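Local coordinates for exopolysaccharide biosynthesis protein (Pantoea stewartii subsp. stewartii DC283, PDB 6TGF) that modifies the glycan matrix of the bacterial biofilm, probably as a hydrolase, with a bacteriophage tailspike-like parallel beta-helix fold, at residues V48-A58 against L176-E184; I167-R177 against K187-P195. All blocks are in the same frame, centred on the assembly; numbering follows the deposited sequence.

Contact 1: residues V48-A58 against L176-E184; sequences VPILTPENVYA and LRKTRPLFE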
loop_
_atom_site.group_PDB
_atom_site.type_symbol
_atom_site.label_atom_id
_atom_site.label_comp_id
_atom_site.label_asym_id
_atom_site.label_seq_id
_atom_site.Cartn_x
_atom_site.Cartn_y
_atom_site.Cartn_z
ATOM N N VAL B 48 -26.620 -7.888 58.439
ATOM C CA VAL B 48 -25.793 -8.781 57.569
ATOM C C VAL B 48 -24.423 -8.973 58.214
ATOM O O VAL B 48 -24.058 -8.233 59.123
ATOM C CB VAL B 48 -25.651 -8.201 56.148
ATOM C CG1 VAL B 48 -27.001 -8.021 55.471
ATOM C CG2 VAL B 48 -24.873 -6.891 56.139
ATOM N N PRO B 49 -23.626 -9.973 57.766
ATOM C CA PRO B 49 -22.209 -10.045 58.119
ATOM C C PRO B 49 -21.446 -8.853 57.519
ATOM O O PRO B 49 -21.309 -8.807 56.308
ATOM C CB PRO B 49 -21.735 -11.380 57.517
ATOM C CG PRO B 49 -23.009 -12.161 57.264
ATOM C CD PRO B 49 -24.052 -11.114 56.941
ATOM N N ILE B 50 -21.005 -7.915 58.365
ATOM C CA ILE B 50 -20.279 -6.675 57.950
ATOM C C ILE B 50 -18.769 -6.947 57.938
ATOM O O ILE B 50 -18.060 -6.247 57.191
ATOM C CB ILE B 50 -20.642 -5.464 58.841
ATOM C CG1 ILE B 50 -20.243 -5.658 60.307
ATOM C CG2 ILE B 50 -22.119 -5.124 58.704
ATOM C CD1 ILE B 50 -20.060 -4.363 61.068
ATOM N N LEU B 51 -18.300 -7.908 58.744
ATOM C CA LEU B 51 -16.871 -8.317 58.831
ATOM C C LEU B 51 -16.782 -9.839 58.997
ATOM O O LEU B 51 -17.496 -10.382 59.860
ATOM C CB LEU B 51 -16.210 -7.592 60.007
ATOM C CG LEU B 51 -16.189 -6.066 59.920
ATOM C CD1 LEU B 51 -15.760 -5.454 61.245
ATOM C CD2 LEU B 51 -15.278 -5.594 58.796
ATOM N N THR B 52 -15.930 -10.484 58.193
ATOM C CA THR B 52 -15.727 -11.959 58.130
ATOM C C THR B 52 -14.229 -12.243 58.238
ATOM O O THR B 52 -13.434 -11.306 58.281
ATOM C CB THR B 52 -16.358 -12.520 56.848
ATOM O OG1 THR B 52 -15.637 -11.990 55.736
ATOM C CG2 THR B 52 -17.828 -12.186 56.717
ATOM N N PRO B 53 -13.786 -13.523 58.302
ATOM C CA PRO B 53 -12.357 -13.842 58.342
ATOM C C PRO B 53 -11.583 -13.228 57.163
ATOM O O PRO B 53 -10.442 -12.852 57.350
ATOM C CB PRO B 53 -12.327 -15.378 58.276
ATOM C CG PRO B 53 -13.664 -15.796 58.845
ATOM C CD PRO B 53 -14.623 -14.732 58.354
ATOM N N GLU B 54 -12.234 -13.127 55.998
ATOM C CA GLU B 54 -11.682 -12.532 54.749
ATOM C C GLU B 54 -11.195 -11.100 55.009
ATOM O O GLU B 54 -10.235 -10.686 54.338
ATOM C CB GLU B 54 -12.728 -12.538 53.630
ATOM C CG GLU B 54 -12.924 -13.897 52.974
ATOM C CD GLU B 54 -13.845 -14.856 53.709
ATOM O OE1 GLU B 54 -14.739 -14.384 54.439
ATOM O OE2 GLU B 54 -13.668 -16.081 53.547
ATOM N N ASN B 55 -11.836 -10.373 55.931
ATOM C CA ASN B 55 -11.476 -8.978 56.308
ATOM C C ASN B 55 -10.160 -8.970 57.099
ATOM O O ASN B 55 -9.438 -7.962 57.004
ATOM C CB ASN B 55 -12.595 -8.288 57.093
ATOM C CG ASN B 55 -13.795 -7.957 56.231
ATOM O OD1 ASN B 55 -14.800 -8.665 56.259
ATOM N ND2 ASN B 55 -13.691 -6.897 55.448
ATOM N N VAL B 56 -9.871 -10.042 57.846
ATOM C CA VAL B 56 -8.611 -10.215 58.632
ATOM C C VAL B 56 -7.480 -10.576 57.659
ATOM O O VAL B 56 -6.406 -9.951 57.744
ATOM C CB VAL B 56 -8.766 -11.281 59.736
ATOM C CG1 VAL B 56 -7.481 -11.482 60.526
ATOM C CG2 VAL B 56 -9.918 -10.959 60.677
ATOM N N TYR B 57 -7.722 -11.553 56.779
ATOM C CA TYR B 57 -6.793 -11.994 55.705
ATOM C C TYR B 57 -6.491 -10.821 54.761
ATOM O O TYR B 57 -5.364 -10.758 54.233
ATOM C CB TYR B 57 -7.379 -13.169 54.917
ATOM C CG TYR B 57 -7.399 -14.489 55.649
ATOM C CD1 TYR B 57 -6.223 -15.162 55.944
ATOM C CD2 TYR B 57 -8.593 -15.085 56.021
ATOM C CE1 TYR B 57 -6.232 -16.382 56.604
ATOM C CE2 TYR B 57 -8.621 -16.302 56.682
ATOM C CZ TYR B 57 -7.436 -16.955 56.975
ATOM O OH TYR B 57 -7.455 -18.158 57.622
ATOM N N ALA B 58 -7.466 -9.926 54.559
ATOM C CA ALA B 58 -7.392 -8.788 53.611
ATOM C C ALA B 58 -6.520 -7.657 54.170
ATOM O O ALA B 58 -6.099 -6.819 53.363
ATOM C CB ALA B 58 -8.776 -8.286 53.277
ATOM N N LEU B 176 -11.688 -12.332 46.587
ATOM C CA LEU B 176 -12.173 -10.931 46.420
ATOM C C LEU B 176 -13.704 -10.893 46.515
ATOM O O LEU B 176 -14.226 -9.964 47.162
ATOM C CB LEU B 176 -11.699 -10.375 45.074
ATOM C CG LEU B 176 -12.009 -8.900 44.821
ATOM C CD1 LEU B 176 -11.247 -8.007 45.787
ATOM C CD2 LEU B 176 -11.691 -8.518 43.384
ATOM N N ARG B 177 -14.389 -11.863 45.899
ATOM C CA ARG B 177 -15.875 -11.958 45.873
ATOM C C ARG B 177 -16.415 -12.316 47.264
ATOM O O ARG B 177 -17.634 -12.166 47.468
ATOM C CB ARG B 177 -16.329 -12.997 44.843
ATOM C CG ARG B 177 -16.222 -12.531 43.399
ATOM C CD ARG B 177 -16.277 -13.696 42.434
ATOM N NE ARG B 177 -16.283 -13.274 41.040
ATOM C CZ ARG B 177 -16.075 -14.081 40.003
ATOM N NH1 ARG B 177 -15.835 -15.370 40.189
ATOM N NH2 ARG B 177 -16.101 -13.597 38.775
ATOM N N LYS B 178 -15.549 -12.780 48.172
ATOM C CA LYS B 178 -15.912 -13.204 49.553
ATOM C C LYS B 178 -15.521 -12.124 50.574
ATOM O O LYS B 178 -15.950 -12.244 51.737
ATOM C CB LYS B 178 -15.231 -14.535 49.885
ATOM C CG LYS B 178 -15.844 -15.751 49.205
ATOM C CD LYS B 178 -14.963 -16.980 49.258
ATOM C CE LYS B 178 -15.721 -18.257 48.967
ATOM N NZ LYS B 178 -14.853 -19.452 49.087
ATOM N N THR B 179 -14.743 -11.117 50.163
ATOM C CA THR B 179 -14.232 -10.031 51.042
ATOM C C THR B 179 -15.144 -8.804 50.929
ATOM O O THR B 179 -15.066 -8.117 49.898
ATOM C CB THR B 179 -12.787 -9.659 50.686
ATOM O OG1 THR B 179 -11.988 -10.841 50.756
ATOM C CG2 THR B 179 -12.213 -8.594 51.595
ATOM N N ARG B 180 -15.962 -8.536 51.950
ATOM C CA ARG B 180 -16.790 -7.303 52.041
ATOM C C ARG B 180 -15.858 -6.115 52.267
ATOM O O ARG B 180 -14.988 -6.176 53.133
ATOM C CB ARG B 180 -17.823 -7.416 53.167
ATOM C CG ARG B 180 -18.595 -6.131 53.439
ATOM C CD ARG B 180 -19.750 -6.328 54.400
ATOM N NE ARG B 180 -21.034 -6.412 53.714
ATOM C CZ ARG B 180 -21.961 -5.456 53.686
ATOM N NH1 ARG B 180 -21.775 -4.311 54.319
ATOM N NH2 ARG B 180 -23.087 -5.657 53.025
ATOM N N PRO B 181 -15.989 -5.011 51.492
ATOM C CA PRO B 181 -15.230 -3.789 51.763
ATOM C C PRO B 181 -15.505 -3.248 53.173
ATOM O O PRO B 181 -16.615 -3.402 53.651
ATOM C CB PRO B 181 -15.724 -2.788 50.706
ATOM C CG PRO B 181 -16.325 -3.642 49.607
ATOM C CD PRO B 181 -16.841 -4.887 50.298
ATOM N N LEU B 182 -14.495 -2.635 53.800
ATOM C CA LEU B 182 -14.616 -1.981 55.132
ATOM C C LEU B 182 -15.596 -0.808 55.031
ATOM O O LEU B 182 -16.417 -0.644 55.956
ATOM C CB LEU B 182 -13.239 -1.501 55.604
ATOM C CG LEU B 182 -12.301 -2.583 56.135
ATOM C CD1 LEU B 182 -10.946 -1.992 56.490
ATOM C CD2 LEU B 182 -12.901 -3.290 57.343
ATOM N N PHE B 183 -15.501 -0.034 53.945
ATOM C CA PHE B 183 -16.326 1.174 53.680
ATOM C C PHE B 183 -16.389 1.446 52.172
ATOM O O PHE B 183 -15.609 0.838 51.410
ATOM C CB PHE B 183 -15.751 2.375 54.436
ATOM C CG PHE B 183 -14.269 2.577 54.254
ATOM C CD1 PHE B 183 -13.772 3.256 53.152
ATOM C CD2 PHE B 183 -13.365 2.088 55.185
ATOM C CE1 PHE B 183 -12.409 3.439 52.985
ATOM C CE2 PHE B 183 -12.002 2.274 55.017
ATOM C CZ PHE B 183 -11.525 2.947 53.917
ATOM N N GLU B 184 -17.299 2.336 51.765
ATOM C CA GLU B 184 -17.474 2.797 50.361
ATOM C C GLU B 184 -16.202 3.535 49.921
ATOM O O GLU B 184 -15.878 4.575 50.534
ATOM C CB GLU B 184 -18.706 3.699 50.249
ATOM C CG GLU B 184 -19.019 4.149 48.830
ATOM C CD GLU B 184 -19.528 3.058 47.904
ATOM O OE1 GLU B 184 -20.284 2.185 48.375
ATOM O OE2 GLU B 184 -19.167 3.085 46.712
HETATM O O HOH W 1 -17.394 -3.727 56.417
HETATM O O HOH W 2 -16.418 -10.121 54.092
#
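Asn55 reaches across from helix 53-57 and grips the backbone of Arg180. Its ND2 lies 2.7 Å from Arg180 O, in a hydrogen bond that runs nearly along the C=O axis, with the acceptor tilted slightly from the amide plane. The other end of the same amide faces home: Asn55 OD1 accepts from Thr52 N at 2.9 Å, across the start of the helix. The two bonds together fix how the amide is turned. CG lies anti to the carbonyl carbon (chi1 -71°), which swings the amide toward Arg180.

Close packing surrounds this bond. Leu51 CD2 meets Leu182 CD2 at 3.6 Å, the two side chains crossing at about a right angle. Ala58 CB rests on Thr179 CG2 at 3.8 Å. The extended start of the Arg180 chain puts its CD 3.3 Å from Ile50 O. The bend at chi3 (-101°) then turns the guanidinium so that Val48 CG2 lies over one face, toward the rim.

Another part is water-mediated. One water joins Ile50 O to Pro181 O. A second donates to Thr52 OG1 and Lys178 O and accepts from Arg180 N. Thr52 OG1 donates to Glu54 OE1, which uses its anti lone pair. The loose side is the exposed rim at Lys178. Glu54 CG lies 3.9 Å from Lys178 CB, but the extended lysine carries NZ away, 5.7 Å from Glu54 OE2, without a salt bridge.

Strand 48-51 is the outermost, within this chain, of a five-stranded antiparallel sheet. Ile50 and Leu51 form a classic bulge opposite Leu122. Val56 packs on helix 109-117, and Leu182 touches Phe141 of strand 139-143. The contact sets strand 48-51 and helix 53-57 against the loop leading into strand 187-190, with Arg180 and Pro181 on strand 224-228.

Contact 2: residues I167-R177 against K187-P195; sequences IGEIPSVDDLR and KIKLKSWHP. With EDO (1,2-ethanediol), chain C.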
loop_
_atom_site.group_PDB
_atom_site.type_symbol
_atom_site.label_atom_id
_atom_site.label_comp_id
_atom_site.label_asym_id
_atom_site.label_seq_id
_atom_site.Cartn_x
_atom_site.Cartn_y
_atom_site.Cartn_z
ATOM N N ILE B 167 -4.287 -0.271 53.193
ATOM C CA ILE B 167 -4.583 -0.972 51.906
ATOM C C ILE B 167 -4.067 -2.409 52.013
ATOM O O ILE B 167 -2.855 -2.587 52.235
ATOM C CB ILE B 167 -3.959 -0.236 50.701
ATOM C CG1 ILE B 167 -4.178 1.280 50.767
ATOM C CG2 ILE B 167 -4.468 -0.821 49.391
ATOM C CD1 ILE B 167 -2.959 2.064 51.193
ATOM N N GLY B 168 -4.961 -3.390 51.852
ATOM C CA GLY B 168 -4.655 -4.827 51.972
ATOM C C GLY B 168 -4.400 -5.478 50.624
ATOM O O GLY B 168 -4.552 -4.792 49.594
ATOM N N GLU B 169 -4.027 -6.762 50.636
ATOM C CA GLU B 169 -3.771 -7.584 49.423
ATOM C C GLU B 169 -4.655 -8.836 49.466
ATOM O O GLU B 169 -4.864 -9.376 50.569
ATOM C CB GLU B 169 -2.290 -7.955 49.323
ATOM C CG GLU B 169 -1.899 -8.507 47.963
ATOM C CD GLU B 169 -0.412 -8.479 47.655
ATOM O OE1 GLU B 169 -0.054 -8.143 46.506
ATOM O OE2 GLU B 169 0.386 -8.793 48.561
ATOM N N ILE B 170 -5.148 -9.267 48.301
ATOM C CA ILE B 170 -6.057 -10.441 48.131
ATOM C C ILE B 170 -5.500 -11.316 47.009
ATOM O O ILE B 170 -5.158 -10.812 45.943
ATOM C CB ILE B 170 -7.503 -9.963 47.870
ATOM C CG1 ILE B 170 -8.027 -9.139 49.052
ATOM C CG2 ILE B 170 -8.419 -11.135 47.536
ATOM C CD1 ILE B 170 -9.485 -8.741 48.956
ATOM N N PRO B 171 -5.364 -12.647 47.218
ATOM C CA PRO B 171 -4.674 -13.510 46.256
ATOM C C PRO B 171 -5.435 -13.836 44.958
ATOM O O PRO B 171 -4.772 -13.991 43.948
ATOM C CB PRO B 171 -4.415 -14.797 47.060
ATOM C CG PRO B 171 -5.512 -14.829 48.100
ATOM C CD PRO B 171 -5.820 -13.379 48.411
ATOM N N SER B 172 -6.771 -13.939 45.000
ATOM C CA SER B 172 -7.625 -14.371 43.859
ATOM C C SER B 172 -8.970 -13.634 43.870
ATOM O O SER B 172 -9.310 -13.051 44.918
ATOM C CB SER B 172 -7.826 -15.863 43.888
ATOM O OG SER B 172 -8.530 -16.258 45.057
ATOM N N VAL B 173 -9.711 -13.668 42.753
ATOM C CA VAL B 173 -11.068 -13.045 42.645
ATOM C C VAL B 173 -12.044 -13.874 43.488
ATOM O O VAL B 173 -12.983 -13.277 44.050
ATOM C CB VAL B 173 -11.574 -12.892 41.195
ATOM C CG1 VAL B 173 -10.565 -12.201 40.298
ATOM C CG2 VAL B 173 -12.009 -14.208 40.578
ATOM N N ASP B 174 -11.829 -15.194 43.555
ATOM C CA ASP B 174 -12.571 -16.127 44.447
ATOM C C ASP B 174 -12.607 -15.532 45.861
ATOM O O ASP B 174 -13.707 -15.468 46.449
ATOM C CB ASP B 174 -11.939 -17.523 44.453
ATOM C CG ASP B 174 -12.199 -18.347 43.200
ATOM O OD1 ASP B 174 -12.958 -17.882 42.326
ATOM O OD2 ASP B 174 -11.633 -19.454 43.107
ATOM N N ASP B 175 -11.448 -15.095 46.365
ATOM C CA ASP B 175 -11.287 -14.488 47.714
ATOM C C ASP B 175 -11.834 -13.053 47.705
ATOM O O ASP B 175 -12.391 -12.635 48.743
ATOM C CB ASP B 175 -9.828 -14.545 48.172
ATOM C CG ASP B 175 -9.349 -15.955 48.479
ATOM O OD1 ASP B 175 -9.957 -16.602 49.355
ATOM O OD2 ASP B 175 -8.384 -16.403 47.828
ATOM N N LEU B 176 -11.688 -12.332 46.587
ATOM C CA LEU B 176 -12.173 -10.931 46.420
ATOM C C LEU B 176 -13.704 -10.893 46.515
ATOM O O LEU B 176 -14.226 -9.964 47.162
ATOM C CB LEU B 176 -11.699 -10.375 45.074
ATOM C CG LEU B 176 -12.009 -8.900 44.821
ATOM C CD1 LEU B 176 -11.247 -8.007 45.787
ATOM C CD2 LEU B 176 -11.691 -8.518 43.384
ATOM N N ARG B 177 -14.389 -11.863 45.899
ATOM C CA ARG B 177 -15.875 -11.958 45.873
ATOM C C ARG B 177 -16.415 -12.316 47.264
ATOM O O ARG B 177 -17.634 -12.166 47.468
ATOM C CB ARG B 177 -16.329 -12.997 44.843
ATOM C CG ARG B 177 -16.222 -12.531 43.399
ATOM C CD ARG B 177 -16.277 -13.696 42.434
ATOM N NE ARG B 177 -16.283 -13.274 41.040
ATOM C CZ ARG B 177 -16.075 -14.081 40.003
ATOM N NH1 ARG B 177 -15.835 -15.370 40.189
ATOM N NH2 ARG B 177 -16.101 -13.597 38.775
ATOM N N LYS B 187 -9.865 0.809 49.262
ATOM C CA LYS B 187 -8.929 0.332 48.209
ATOM C C LYS B 187 -8.325 -1.008 48.635
ATOM O O LYS B 187 -7.997 -1.165 49.832
ATOM C CB LYS B 187 -7.837 1.371 47.937
ATOM C CG LYS B 187 -8.336 2.653 47.286
ATOM C CD LYS B 187 -7.236 3.600 46.861
ATOM C CE LYS B 187 -7.652 5.052 46.954
ATOM N NZ LYS B 187 -6.878 5.911 46.028
ATOM N N ILE B 188 -8.198 -1.932 47.681
ATOM C CA ILE B 188 -7.584 -3.277 47.876
ATOM C C ILE B 188 -6.699 -3.575 46.663
ATOM O O ILE B 188 -6.911 -2.950 45.607
ATOM C CB ILE B 188 -8.676 -4.345 48.111
ATOM C CG1 ILE B 188 -8.175 -5.497 48.984
ATOM C CG2 ILE B 188 -9.260 -4.857 46.803
ATOM C CD1 ILE B 188 -7.935 -5.114 50.423
ATOM N N LYS B 189 -5.734 -4.481 46.828
ATOM C CA LYS B 189 -4.744 -4.854 45.786
ATOM C C LYS B 189 -4.878 -6.353 45.497
ATOM O O LYS B 189 -4.514 -7.152 46.373
ATOM C CB LYS B 189 -3.346 -4.465 46.276
ATOM C CG LYS B 189 -2.336 -4.154 45.185
ATOM C CD LYS B 189 -1.582 -5.369 44.706
ATOM C CE LYS B 189 -0.883 -5.135 43.385
ATOM N NZ LYS B 189 0.049 -3.984 43.458
ATOM N N LEU B 190 -5.411 -6.714 44.326
ATOM C CA LEU B 190 -5.545 -8.126 43.875
ATOM C C LEU B 190 -4.224 -8.564 43.232
ATOM O O LEU B 190 -3.854 -7.980 42.195
ATOM C CB LEU B 190 -6.716 -8.247 42.891
ATOM C CG LEU B 190 -6.997 -9.656 42.366
ATOM C CD1 LEU B 190 -7.421 -10.588 43.490
ATOM C CD2 LEU B 190 -8.058 -9.630 41.278
ATOM N N LYS B 191 -3.541 -9.544 43.836
ATOM C CA LYS B 191 -2.233 -10.078 43.367
ATOM C C LYS B 191 -2.397 -10.635 41.948
ATOM O O LYS B 191 -1.536 -10.342 41.094
ATOM C CB LYS B 191 -1.716 -11.159 44.322
ATOM C CG LYS B 191 -0.341 -11.722 43.980
ATOM C CD LYS B 191 -0.055 -13.069 44.614
ATOM C CE LYS B 191 0.775 -13.980 43.734
ATOM N NZ LYS B 191 -0.023 -14.536 42.617
ATOM N N SER B 192 -3.457 -11.413 41.714
ATOM C CA SER B 192 -3.787 -12.009 40.393
ATOM C C SER B 192 -5.248 -12.470 40.368
ATOM O O SER B 192 -5.857 -12.580 41.447
ATOM C CB SER B 192 -2.843 -13.139 40.064
ATOM O OG SER B 192 -3.518 -14.384 40.010
ATOM N N TRP B 193 -5.772 -12.733 39.168
ATOM C CA TRP B 193 -7.141 -13.268 38.941
ATOM C C TRP B 193 -7.245 -14.651 39.592
ATOM O O TRP B 193 -8.079 -14.815 40.502
ATOM C CB TRP B 193 -7.466 -13.314 37.441
ATOM C CG TRP B 193 -8.924 -13.187 37.121
ATOM C CD1 TRP B 193 -9.547 -12.095 36.592
ATOM C CD2 TRP B 193 -9.947 -14.184 37.297
ATOM N NE1 TRP B 193 -10.883 -12.340 36.426
ATOM C CE2 TRP B 193 -11.159 -13.613 36.851
ATOM C CE3 TRP B 193 -9.960 -15.497 37.785
ATOM C CZ2 TRP B 193 -12.366 -14.310 36.881
ATOM C CZ3 TRP B 193 -11.153 -16.183 37.816
ATOM C CH2 TRP B 193 -12.339 -15.596 37.370
ATOM N N HIS B 194 -6.408 -15.594 39.143
ATOM C CA HIS B 194 -6.321 -16.992 39.646
ATOM C C HIS B 194 -5.226 -17.095 40.705
ATOM O O HIS B 194 -4.209 -16.412 40.607
ATOM C CB HIS B 194 -6.060 -17.962 38.487
ATOM C CG HIS B 194 -7.185 -18.049 37.513
ATOM N ND1 HIS B 194 -8.360 -18.711 37.804
ATOM C CD2 HIS B 194 -7.320 -17.569 36.258
ATOM C CE1 HIS B 194 -9.171 -18.637 36.769
ATOM N NE2 HIS B 194 -8.557 -17.941 35.809
ATOM N N PRO B 195 -5.377 -17.959 41.738
ATOM C CA PRO B 195 -4.362 -18.092 42.784
ATOM C C PRO B 195 -2.970 -18.451 42.239
ATOM O O PRO B 195 -2.835 -19.483 41.604
ATOM C CB PRO B 195 -4.893 -19.224 43.679
ATOM C CG PRO B 195 -6.379 -19.269 43.405
ATOM C CD PRO B 195 -6.533 -18.841 41.961
HETATM C C1 EDO C . -8.893 -20.674 40.392
HETATM O O1 EDO C . -10.103 -19.948 40.498
HETATM C C2 EDO C . -9.026 -21.939 39.628
HETATM O O2 EDO C . -10.056 -21.916 38.656
HETATM O O HOH W 3 -2.502 -15.556 44.433
HETATM O O HOH W 4 -10.079 -16.998 41.374
#
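Val173 stands with both methyls over one face of the Trp193 indole. Its CG2 sits 3.4 Å from the centroid of the six-membered ring, only 9° off the ring normal, a CH-pi contact. CG2 takes the position between the backbone N and the carbonyl carbon (chi1 -51°), and CG1 falls over the five-membered ring. Val173 CG1 also touches Leu190 CD2 at 3.7 Å. Trp193 NE1 is held by Gln215 O, and the Arg177 guanidinium, in a salt bridge with Asp213, stands oblique to the same indole.

Further along, Ile170 and Ile188 cross at about a right angle, CD1 of Ile170 being 3.5 Å from CG1 of Ile188. Leu176 slides past Ile188 in the opposite direction. On the other face of the sheet, Glu169 and Lys189 run side by side and point the same way. Their charged ends do not meet.

Strands 168-170 and 187-190 pair in parallel, linked through helix 173-176 in a beta-alpha-beta unit. Ile170 N donates to Lys189 O at 2.9 Å, and Lys191 N to Ile170 O at 2.9 Å. Val173 N donates to Trp193 O. Ser172 is the N-cap of the helix. Its OG donates to Asp175 OD2 and weakly accepts from Asp175 N.

An ethanediol, probably from the crystallisation liquor, donates to Asp174 OD2 and touches the His194 ring edge; His194 NE2 bonds Gly242 O. The chemistry is thus divided. Backbone bonds set the strand pairing, and apolar packing joins Ile170, Ile188 and Leu190 on one face. Glu169 and Lys189 lie on the opposite face, while Arg177 is the charged exception beside the indole.

Overall arrangement
Strand 48-51 and helix 53-57 come early in the chain and supply the first half of contact 1. The rest of two antiparallel sheets follows before 167-177, the first half of contact 2. Segment 176-184 begins at the end of helix 173-176, sharing Leu176 and Arg177 with contact 2, and closes contact 1 across 117 residues. Strand 187-190 and the turn after it close contact 2 over only nine. The two contacts therefore cross along the chain. Their centres are about 12 Å apart. Contact 1 packs strand 48-51 and helix 53-57 against the loop before strand 187-190, while contact 2 pairs two strands of the mixed sheet beside it, ahead of the parallel beta-helix.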